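Local coordinates for endoglucanase A (Clostridium longisporum, PDB 6Q1I), which hydrolyses internal beta-1,4-glucosidic linkages in cellulose, lichenan and barley beta-glucan, and also attacks xylan, through a family 5 glycoside hydrolase catalytic domain, at residues 54-59 against 93-98; 76-81 against 86-91; 238-241 against 247-250; 261-266 against 308-313. One frame throughout, in Å; residues are numbered along the deposited sequence. Where two conformers were deposited one is given.

All four contacts belong to the catalytic domain, a closed barrel of eight parallel strands ringed by helices. Contacts 1 and 2 are neighbours, with centres about 15 Å apart. Both use helix 90-105, contact 2 is nested in the chain loop that contact 1 closes, and they touch where V93 and V96 pack on L88, T76 and W78. Contact 3 and then contact 4 follow later in the sequence, their centres about 20 Å apart; the first involves helix 239-242, the second helices 256-275 and 293-309. Contacts 2 and 4, with centres about 36 Å apart, lie on opposite sides of the chain's centre, in separate regions of the barrel's surround.

Contact 1 (54-59 against 93-98); sequences PVTTKA and VKRVKE
R95 reaches out from helix 90-105 and meets the segment 54-59 with the end of its guanidinium group, at T56 and V55. The inner side of the contact is the buried T56. NH2 of R95 gives a hydrogen bond to the carbonyl O of T56 (2.9 Å, 155° at the hydrogen), and that oxygen lies almost exactly in the guanidinium plane, at its edge. CB of T56 stands 3.7 Å from the same NH2, while OG1 of T56 turns to E48. The long arm is directed by its torsions: CG is anti to the backbone N (chi1 178°) and the chain then bends at chi2. In the (beta/alpha)8 barrel of this family 5 domain, the bond joins helix 90-105 to the segment leading into helix 58-67, with T57 as its N-cap residue. A salt bridge from NE of R95 to E48 adds helix 44-48. The outer side is the exposed V55, whose CG2 comes within 3.6 Å of NH2 of R95, the side chains crossing at about a right angle. Here sits a water, donating to O of T56 (2.8 Å) and accepting from NH1 of R95 (3.1 Å), so the carbonyl oxygen receives two donors.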
# COMPACT_ATOMS: atom_id res chain seq x y z
N PRO A 54 -17.31 8.72 2.05
CA PRO A 54 -18.37 8.29 2.97
C PRO A 54 -17.86 7.19 3.89
O PRO A 54 -16.87 6.52 3.62
CB PRO A 54 -19.46 7.77 2.03
CG PRO A 54 -18.70 7.24 0.85
CD PRO A 54 -17.53 8.18 0.69
N VAL A 55 -18.56 7.00 5.00
CA VAL A 55 -18.15 5.96 5.95
C VAL A 55 -18.21 4.60 5.27
O VAL A 55 -19.15 4.27 4.54
CB VAL A 55 -18.99 6.05 7.24
CG1 VAL A 55 -20.42 5.76 6.97
CG2 VAL A 55 -18.44 5.12 8.31
N THR A 56 -17.17 3.79 5.50
CA THR A 56 -17.04 2.52 4.81
C THR A 56 -18.08 1.52 5.31
O THR A 56 -18.31 1.41 6.51
CB THR A 56 -15.63 1.95 5.04
OG1 THR A 56 -14.64 2.94 4.73
CG2 THR A 56 -15.38 0.73 4.18
N THR A 57 -18.68 0.78 4.38
CA THR A 57 -19.64 -0.27 4.72
C THR A 57 -19.16 -1.62 4.19
O THR A 57 -18.33 -1.70 3.28
CB THR A 57 -21.01 0.01 4.12
OG1 THR A 57 -20.88 -0.05 2.71
CG2 THR A 57 -21.55 1.37 4.56
N LYS A 58 -19.69 -2.69 4.77
CA LYS A 58 -19.34 -4.01 4.27
C LYS A 58 -19.80 -4.18 2.83
O LYS A 58 -19.15 -4.89 2.05
CB LYS A 58 -19.90 -5.11 5.17
CG LYS A 58 -19.35 -6.48 4.79
CD LYS A 58 -19.67 -7.56 5.80
CE LYS A 58 -19.08 -8.91 5.40
NZ LYS A 58 -19.70 -9.46 4.16
N ALA A 59 -20.91 -3.54 2.45
CA ALA A 59 -21.38 -3.65 1.07
C ALA A 59 -20.35 -3.14 0.07
O ALA A 59 -20.25 -3.67 -1.04
CB ALA A 59 -22.71 -2.91 0.91
N VAL A 93 -8.82 1.93 17.24
CA VAL A 93 -8.46 0.54 16.99
C VAL A 93 -9.70 -0.28 16.66
O VAL A 93 -9.68 -1.12 15.75
CB VAL A 93 -7.68 -0.04 18.18
CG1 VAL A 93 -7.42 -1.53 17.99
CG2 VAL A 93 -6.39 0.71 18.38
N LYS A 94 -10.79 -0.07 17.40
CA LYS A 94 -12.02 -0.82 17.16
C LYS A 94 -12.56 -0.57 15.75
O LYS A 94 -13.06 -1.50 15.10
CB LYS A 94 -13.05 -0.43 18.22
CG LYS A 94 -14.36 -1.19 18.17
CD LYS A 94 -15.25 -0.84 19.36
CE LYS A 94 -16.45 -1.77 19.43
NZ LYS A 94 -16.89 -2.01 20.83
N ARG A 95 -12.48 0.67 15.26
CA ARG A 95 -12.99 0.95 13.91
C ARG A 95 -12.10 0.33 12.84
O ARG A 95 -12.61 -0.26 11.88
CB ARG A 95 -13.13 2.46 13.70
CG ARG A 95 -13.61 2.83 12.30
CD ARG A 95 -15.00 2.28 11.98
NE ARG A 95 -15.35 2.55 10.60
CZ ARG A 95 -16.25 1.88 9.89
NH1 ARG A 95 -16.95 0.89 10.44
NH2 ARG A 95 -16.44 2.20 8.62
N VAL A 96 -10.78 0.44 12.99
CA VAL A 96 -9.88 -0.21 12.04
C VAL A 96 -10.18 -1.71 12.01
O VAL A 96 -10.28 -2.32 10.94
CB VAL A 96 -8.41 0.07 12.39
CG1 VAL A 96 -7.49 -0.69 11.45
CG2 VAL A 96 -8.09 1.58 12.34
N LYS A 97 -10.34 -2.32 13.19
CA LYS A 97 -10.63 -3.75 13.27
C LYS A 97 -11.93 -4.10 12.56
O LYS A 97 -12.01 -5.14 11.90
CB LYS A 97 -10.66 -4.19 14.73
CG LYS A 97 -10.98 -5.66 14.91
CD LYS A 97 -10.76 -6.13 16.33
CE LYS A 97 -9.28 -6.36 16.60
NZ LYS A 97 -9.05 -7.02 17.92
N GLU A 98 -12.97 -3.28 12.70
CA GLU A 98 -14.22 -3.58 12.02
C GLU A 98 -14.06 -3.59 10.51
O GLU A 98 -14.60 -4.46 9.81
CB GLU A 98 -15.32 -2.61 12.47
CG GLU A 98 -16.71 -2.89 11.87
CD GLU A 98 -17.49 -4.05 12.52
OE1 GLU A 98 -16.97 -4.74 13.41
OE2 GLU A 98 -18.67 -4.26 12.14
O HOH W 1 -19.66 0.84 8.91

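Contact 2 (76-81 against 86-91); sequences TTWGEH and NKLNEE
L88 sets its two methyl branches against W78 and the backbone of H81, where the loop after strand 71-74 doubles back to start helix 90-105. This is a beta-to-alpha connection of the (beta/alpha)8 barrel, with a 3-10 turn at residues 79-81. The apolar part is the meeting of leucine and indole: CD1 of L88 lies 3.8 Å from CE3 of W78 and CD2 of L88 3.9 Å from it, so both branches gather at the six-membered ring. CG of W78 is anti to the carbonyl carbon (chi1 -58°), a setting in which CE3 of the ring meets L88, and CG2 of T76 rests over one ring face toward the rim. NE1 of W78 is held by O of N113, helping to fix the rotation of the indole, and L138 and I142 of helix 128-145 touch the W78 side chain. The polar part is carried by the backbone. N of N89, the N-cap residue of helix 90-105, donates to O of H81 at 2.9 Å, approaching nearly along the C=O axis. The preceding residue adds a weaker CA-H...O contact to the same oxygen: CA of L88 stands 3.5 Å from O of H81, with 144° at the hydrogen.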
# COMPACT_ATOMS: atom_id res chain seq x y z
N THR A 76 -3.70 3.03 6.66
CA THR A 76 -4.17 3.53 7.95
C THR A 76 -3.14 4.48 8.53
O THR A 76 -1.96 4.12 8.66
CB THR A 76 -4.44 2.37 8.92
OG1 THR A 76 -5.39 1.47 8.34
CG2 THR A 76 -5.01 2.88 10.23
N THR A 77 -3.57 5.70 8.86
CA THR A 77 -2.71 6.71 9.48
C THR A 77 -3.00 6.73 10.97
O THR A 77 -4.16 6.92 11.38
CB THR A 77 -2.91 8.07 8.82
OG1 THR A 77 -2.48 7.97 7.45
CG2 THR A 77 -2.13 9.17 9.54
N TRP A 78 -1.97 6.50 11.79
CA TRP A 78 -2.15 6.22 13.21
C TRP A 78 -1.72 7.35 14.14
O TRP A 78 -2.23 7.43 15.26
CB TRP A 78 -1.37 4.97 13.62
CG TRP A 78 -1.71 3.71 12.89
CD1 TRP A 78 -1.17 3.30 11.71
CD2 TRP A 78 -2.63 2.68 13.28
NE1 TRP A 78 -1.69 2.09 11.35
CE2 TRP A 78 -2.60 1.69 12.28
CE3 TRP A 78 -3.49 2.51 14.37
CZ2 TRP A 78 -3.39 0.54 12.34
CZ3 TRP A 78 -4.26 1.36 14.43
CH2 TRP A 78 -4.21 0.40 13.42
N GLY A 79 -0.79 8.20 13.72
CA GLY A 79 -0.14 9.10 14.66
C GLY A 79 -1.10 10.03 15.39
O GLY A 79 -0.91 10.33 16.57
N GLU A 80 -2.13 10.52 14.69
CA GLU A 80 -3.11 11.43 15.27
C GLU A 80 -3.98 10.76 16.33
O GLU A 80 -4.76 11.44 16.99
CB GLU A 80 -4.00 11.99 14.16
CG GLU A 80 -3.35 13.05 13.29
CD GLU A 80 -2.33 12.52 12.29
OE1 GLU A 80 -2.39 11.33 11.91
OE2 GLU A 80 -1.48 13.32 11.86
N HIS A 81 -3.86 9.44 16.48
CA HIS A 81 -4.67 8.66 17.41
C HIS A 81 -3.89 8.23 18.64
O HIS A 81 -4.42 7.49 19.47
CB HIS A 81 -5.27 7.46 16.67
CG HIS A 81 -5.98 7.86 15.42
ND1 HIS A 81 -7.20 8.49 15.44
CD2 HIS A 81 -5.61 7.81 14.12
CE1 HIS A 81 -7.57 8.78 14.21
NE2 HIS A 81 -6.61 8.38 13.39
N ASN A 86 1.78 7.87 23.99
CA ASN A 86 1.85 6.99 22.84
C ASN A 86 0.94 5.77 22.97
O ASN A 86 1.22 4.72 22.39
CB ASN A 86 3.29 6.57 22.52
CG ASN A 86 4.10 7.70 21.93
OD1 ASN A 86 3.58 8.55 21.20
ND2 ASN A 86 5.39 7.72 22.23
N LYS A 87 -0.18 5.91 23.68
CA LYS A 87 -1.21 4.88 23.70
C LYS A 87 -2.26 5.19 22.64
O LYS A 87 -2.75 6.33 22.55
CB LYS A 87 -1.88 4.77 25.08
CG LYS A 87 -2.89 3.62 25.17
CD LYS A 87 -3.39 3.38 26.59
CE LYS A 87 -4.60 4.23 26.91
NZ LYS A 87 -4.96 4.17 28.37
N LEU A 88 -2.61 4.19 21.84
CA LEU A 88 -3.63 4.36 20.82
C LEU A 88 -5.01 4.49 21.43
O LEU A 88 -5.36 3.77 22.37
CB LEU A 88 -3.67 3.16 19.87
CG LEU A 88 -2.62 3.13 18.77
CD1 LEU A 88 -2.67 1.78 18.03
CD2 LEU A 88 -2.80 4.27 17.78
N ASN A 89 -5.80 5.38 20.87
CA ASN A 89 -7.21 5.48 21.24
C ASN A 89 -7.93 4.18 20.89
O ASN A 89 -7.81 3.67 19.77
CB ASN A 89 -7.83 6.65 20.50
CG ASN A 89 -9.30 6.77 20.76
OD1 ASN A 89 -10.11 6.17 20.07
ND2 ASN A 89 -9.66 7.55 21.77
N GLU A 90 -8.71 3.68 21.83
CA GLU A 90 -9.31 2.36 21.67
C GLU A 90 -10.45 2.36 20.67
O GLU A 90 -10.66 1.35 19.98
CB GLU A 90 -9.80 1.85 23.02
CG GLU A 90 -8.67 1.29 23.85
CD GLU A 90 -8.99 1.29 25.32
OE1 GLU A 90 -10.19 1.32 25.65
OE2 GLU A 90 -8.04 1.28 26.13
N GLU A 91 -11.20 3.45 20.57
CA GLU A 91 -12.25 3.52 19.56
C GLU A 91 -11.66 3.50 18.15
O GLU A 91 -12.24 2.90 17.24
CB GLU A 91 -13.12 4.75 19.79
CG GLU A 91 -14.08 4.59 20.98
CD GLU A 91 -15.11 3.47 20.79
OE1 GLU A 91 -15.66 3.31 19.68
OE2 GLU A 91 -15.38 2.74 21.77

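Contact 3 (238-241 against 247-250); sequences PYFF and SNSV
F240 lays its ring alongside the N248 side chain, the two pointing the same way with ring and amide planes 74° apart. The contact closes a short surface loop: helix 239-242, which follows barrel strand 229-234, is met by the chain that runs on toward helix 256-275 in this (beta/alpha)8 fold. CE1 of F240 comes to 3.4 Å from CB of N248, while ND2 of N248 is farther from CE1 of F240 at 3.8 Å, so the aliphatic root of the asparagine rather than its amide does most of the touching. CG of F240 is anti to its carbonyl carbon (chi1 -70°), and the ring carries CD2 of Y239 over one face. V250 completes the packing, with CG2 4.0 Å from CB of F240. Its backbone N donates to O of F240 at 3.0 Å, straight at the hydrogen (174°) but arriving from above the carbonyl plane. Beyond these residues K290 gathers the carbonyls of F241 and V250 and the hydroxyl of S249. The carbonyl O of V250 also takes a CA-H...O contact from CA of F241, 3.3 Å away.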
# COMPACT_ATOMS: atom_id res chain seq x y z
N PRO A 238 3.55 3.82 -16.59
CA PRO A 238 4.67 4.78 -16.69
C PRO A 238 4.21 6.15 -16.18
O PRO A 238 3.09 6.58 -16.48
CB PRO A 238 4.98 4.78 -18.19
CG PRO A 238 3.65 4.47 -18.84
CD PRO A 238 2.92 3.56 -17.90
N TYR A 239 5.09 6.82 -15.42
CA TYR A 239 4.73 8.01 -14.66
C TYR A 239 4.03 9.09 -15.49
O TYR A 239 3.02 9.66 -15.06
CB TYR A 239 6.00 8.58 -14.01
CG TYR A 239 5.81 9.93 -13.38
CD1 TYR A 239 5.22 10.04 -12.14
CD2 TYR A 239 6.20 11.09 -14.03
CE1 TYR A 239 5.03 11.28 -11.56
CE2 TYR A 239 6.02 12.32 -13.46
CZ TYR A 239 5.43 12.42 -12.23
OH TYR A 239 5.24 13.65 -11.65
N PHE A 240 4.57 9.42 -16.66
CA PHE A 240 4.00 10.55 -17.40
C PHE A 240 2.58 10.27 -17.88
O PHE A 240 1.78 11.20 -18.02
CB PHE A 240 4.92 10.94 -18.56
CG PHE A 240 6.20 11.59 -18.12
CD1 PHE A 240 6.18 12.74 -17.35
CD2 PHE A 240 7.42 11.06 -18.48
CE1 PHE A 240 7.35 13.34 -16.94
CE2 PHE A 240 8.60 11.66 -18.07
CZ PHE A 240 8.56 12.80 -17.30
N PHE A 241 2.25 9.00 -18.13
CA PHE A 241 0.88 8.62 -18.45
C PHE A 241 0.03 8.51 -17.19
O PHE A 241 -1.07 9.06 -17.12
CB PHE A 241 0.87 7.28 -19.18
CG PHE A 241 -0.51 6.74 -19.45
CD1 PHE A 241 -1.22 7.12 -20.58
CD2 PHE A 241 -1.11 5.87 -18.55
CE1 PHE A 241 -2.49 6.63 -20.80
CE2 PHE A 241 -2.40 5.39 -18.77
CZ PHE A 241 -3.09 5.77 -19.90
N SER A 247 3.16 19.71 -18.25
CA SER A 247 3.27 19.74 -19.70
C SER A 247 3.87 18.46 -20.25
O SER A 247 3.79 18.23 -21.46
CB SER A 247 4.12 20.94 -20.13
OG SER A 247 5.44 20.86 -19.61
N ASN A 248 4.49 17.64 -19.40
CA ASN A 248 5.02 16.34 -19.81
C ASN A 248 3.95 15.25 -19.82
O ASN A 248 4.27 14.10 -20.16
CB ASN A 248 6.14 15.91 -18.87
CG ASN A 248 7.39 16.74 -19.03
OD1 ASN A 248 7.69 17.23 -20.12
ND2 ASN A 248 8.14 16.91 -17.94
N SER A 249 2.71 15.58 -19.48
CA SER A 249 1.67 14.57 -19.38
C SER A 249 1.44 13.88 -20.71
O SER A 249 1.41 14.51 -21.77
CB SER A 249 0.36 15.23 -18.92
OG SER A 249 -0.72 14.34 -19.08
N VAL A 250 1.27 12.56 -20.65
CA VAL A 250 0.94 11.69 -21.78
C VAL A 250 -0.43 11.09 -21.49
O VAL A 250 -0.73 10.77 -20.34
CB VAL A 250 2.02 10.59 -21.90
CG1 VAL A 250 1.62 9.54 -22.91
CG2 VAL A 250 3.37 11.20 -22.25

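Contact 4 (261-266 against 308-313); sequences SLDVEL and QKRGIP
R310 and L266 bury the most surface here, with smaller shares from D263 and I312. The arginine leaves the chain just past helix 293-309 and runs extended from CG to NE along the flank of helix 256-275, from L266 back to D263, antiparallel to the helix direction. Its aliphatic part packs on the leucine: CD of R310 lies 3.7 Å from CB of L266, a van der Waals contact at the root of the leucine, with NE of R310 close behind. The side chain of L266 also touches I282 of strand 280-285 and A306 of helix 293-309, and so lies between barrel wall and helix. I312 adds its CD1, which comes to 3.8 Å from O of L266. This is the packing of successive helices in the outer layer of a (beta/alpha)8 barrel, made at the turn that leads into strand 314-318. G311 shapes that turn through a Schellman motif with positive phi.

Past the leucine, the guanidinium reaches D263. OD1 of D263 stands 3.8 Å from NH2 of R310, a long salt bridge by charge alone, since OD1 sits off the plane in which the N-H groups of R310 are directed. A water supplies the directed link, donating to OD1 of D263 at 2.7 Å and accepting from NH1 of R310 at 3.0 Å. The stronger partners of both groups are others: NE of R310 pairs with D267, NH1 with O of A306, and OD2 of D263 with Y302. Between D263 and R310, therefore, attraction is probably largely electrostatic and non-directional, while the orientation of the guanidinium is probably fixed by D267, A306 and the water.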
# COMPACT_ATOMS: atom_id res chain seq x y z
N SER A 261 8.89 -1.47 -22.02
CA SER A 261 9.36 -0.70 -20.88
C SER A 261 8.76 -1.23 -19.59
O SER A 261 9.46 -1.35 -18.57
CB SER A 261 9.00 0.77 -21.07
OG SER A 261 9.67 1.31 -22.18
N LEU A 262 7.46 -1.54 -19.60
CA LEU A 262 6.84 -2.05 -18.39
C LEU A 262 7.38 -3.44 -18.05
O LEU A 262 7.62 -3.75 -16.88
CB LEU A 262 5.32 -2.04 -18.52
CG LEU A 262 4.51 -2.41 -17.27
CD1 LEU A 262 4.87 -1.54 -16.08
CD2 LEU A 262 3.03 -2.31 -17.57
N ASP A 263 7.58 -4.28 -19.06
CA ASP A 263 8.13 -5.61 -18.82
C ASP A 263 9.51 -5.53 -18.16
O ASP A 263 9.80 -6.26 -17.21
CB ASP A 263 8.22 -6.40 -20.13
CG ASP A 263 6.86 -6.86 -20.64
OD1 ASP A 263 5.92 -7.00 -19.83
OD2 ASP A 263 6.74 -7.11 -21.85
N VAL A 264 10.38 -4.65 -18.66
CA VAL A 264 11.72 -4.52 -18.08
C VAL A 264 11.64 -4.02 -16.65
O VAL A 264 12.39 -4.46 -15.77
CB VAL A 264 12.61 -3.63 -18.97
CG1 VAL A 264 13.90 -3.26 -18.27
CG2 VAL A 264 12.90 -4.34 -20.29
N GLU A 265 10.74 -3.07 -16.39
CA GLU A 265 10.56 -2.56 -15.03
C GLU A 265 10.12 -3.67 -14.08
O GLU A 265 10.68 -3.84 -12.99
CB GLU A 265 9.55 -1.41 -15.06
CG GLU A 265 9.20 -0.85 -13.70
CD GLU A 265 8.19 0.29 -13.76
OE1 GLU A 265 7.93 0.80 -14.87
OE2 GLU A 265 7.65 0.66 -12.70
N LEU A 266 9.11 -4.44 -14.48
CA LEU A 266 8.61 -5.51 -13.61
C LEU A 266 9.66 -6.60 -13.42
O LEU A 266 9.78 -7.16 -12.33
CB LEU A 266 7.30 -6.07 -14.17
CG LEU A 266 6.13 -5.09 -14.16
CD1 LEU A 266 4.96 -5.65 -14.97
CD2 LEU A 266 5.71 -4.77 -12.72
N GLN A 308 1.36 -10.56 -12.73
CA GLN A 308 0.94 -11.87 -12.26
C GLN A 308 1.73 -13.00 -12.92
O GLN A 308 2.01 -14.01 -12.26
CB GLN A 308 -0.57 -12.02 -12.45
CG GLN A 308 -1.36 -11.23 -11.40
CD GLN A 308 -1.23 -11.88 -10.04
OE1 GLN A 308 -1.89 -12.88 -9.77
NE2 GLN A 308 -0.33 -11.36 -9.21
N LYS A 309 2.12 -12.86 -14.19
CA LYS A 309 3.00 -13.84 -14.82
C LYS A 309 4.32 -13.98 -14.08
O LYS A 309 4.96 -15.03 -14.14
CB LYS A 309 3.30 -13.42 -16.27
CG LYS A 309 2.20 -13.74 -17.26
CD LYS A 309 2.59 -13.32 -18.68
CE LYS A 309 1.54 -13.74 -19.71
NZ LYS A 309 1.79 -13.15 -21.05
N ARG A 310 4.74 -12.92 -13.39
CA ARG A 310 5.97 -12.88 -12.62
C ARG A 310 5.75 -13.19 -11.14
O ARG A 310 6.71 -13.14 -10.37
CB ARG A 310 6.63 -11.51 -12.78
CG ARG A 310 7.17 -11.26 -14.18
CD ARG A 310 7.41 -9.78 -14.46
NE ARG A 310 8.08 -9.59 -15.74
CZ ARG A 310 7.49 -9.61 -16.93
NH1 ARG A 310 6.18 -9.82 -17.03
NH2 ARG A 310 8.21 -9.44 -18.03
N GLY A 311 4.51 -13.49 -10.74
CA GLY A 311 4.22 -13.76 -9.34
C GLY A 311 4.19 -12.53 -8.46
O GLY A 311 4.43 -12.65 -7.25
N ILE A 312 3.92 -11.36 -9.03
CA ILE A 312 3.90 -10.09 -8.32
C ILE A 312 2.44 -9.65 -8.16
O ILE A 312 1.80 -9.27 -9.15
CB ILE A 312 4.71 -9.01 -9.04
CG1 ILE A 312 6.15 -9.46 -9.27
CG2 ILE A 312 4.65 -7.70 -8.25
CD1 ILE A 312 6.97 -8.51 -10.12
N PRO A 313 1.89 -9.64 -6.95
CA PRO A 313 0.59 -9.00 -6.72
C PRO A 313 0.67 -7.50 -6.95
O PRO A 313 1.69 -6.86 -6.66
CB PRO A 313 0.29 -9.31 -5.25
CG PRO A 313 1.18 -10.44 -4.88
CD PRO A 313 2.40 -10.30 -5.73
O HOH W 2 4.84 -9.48 -19.65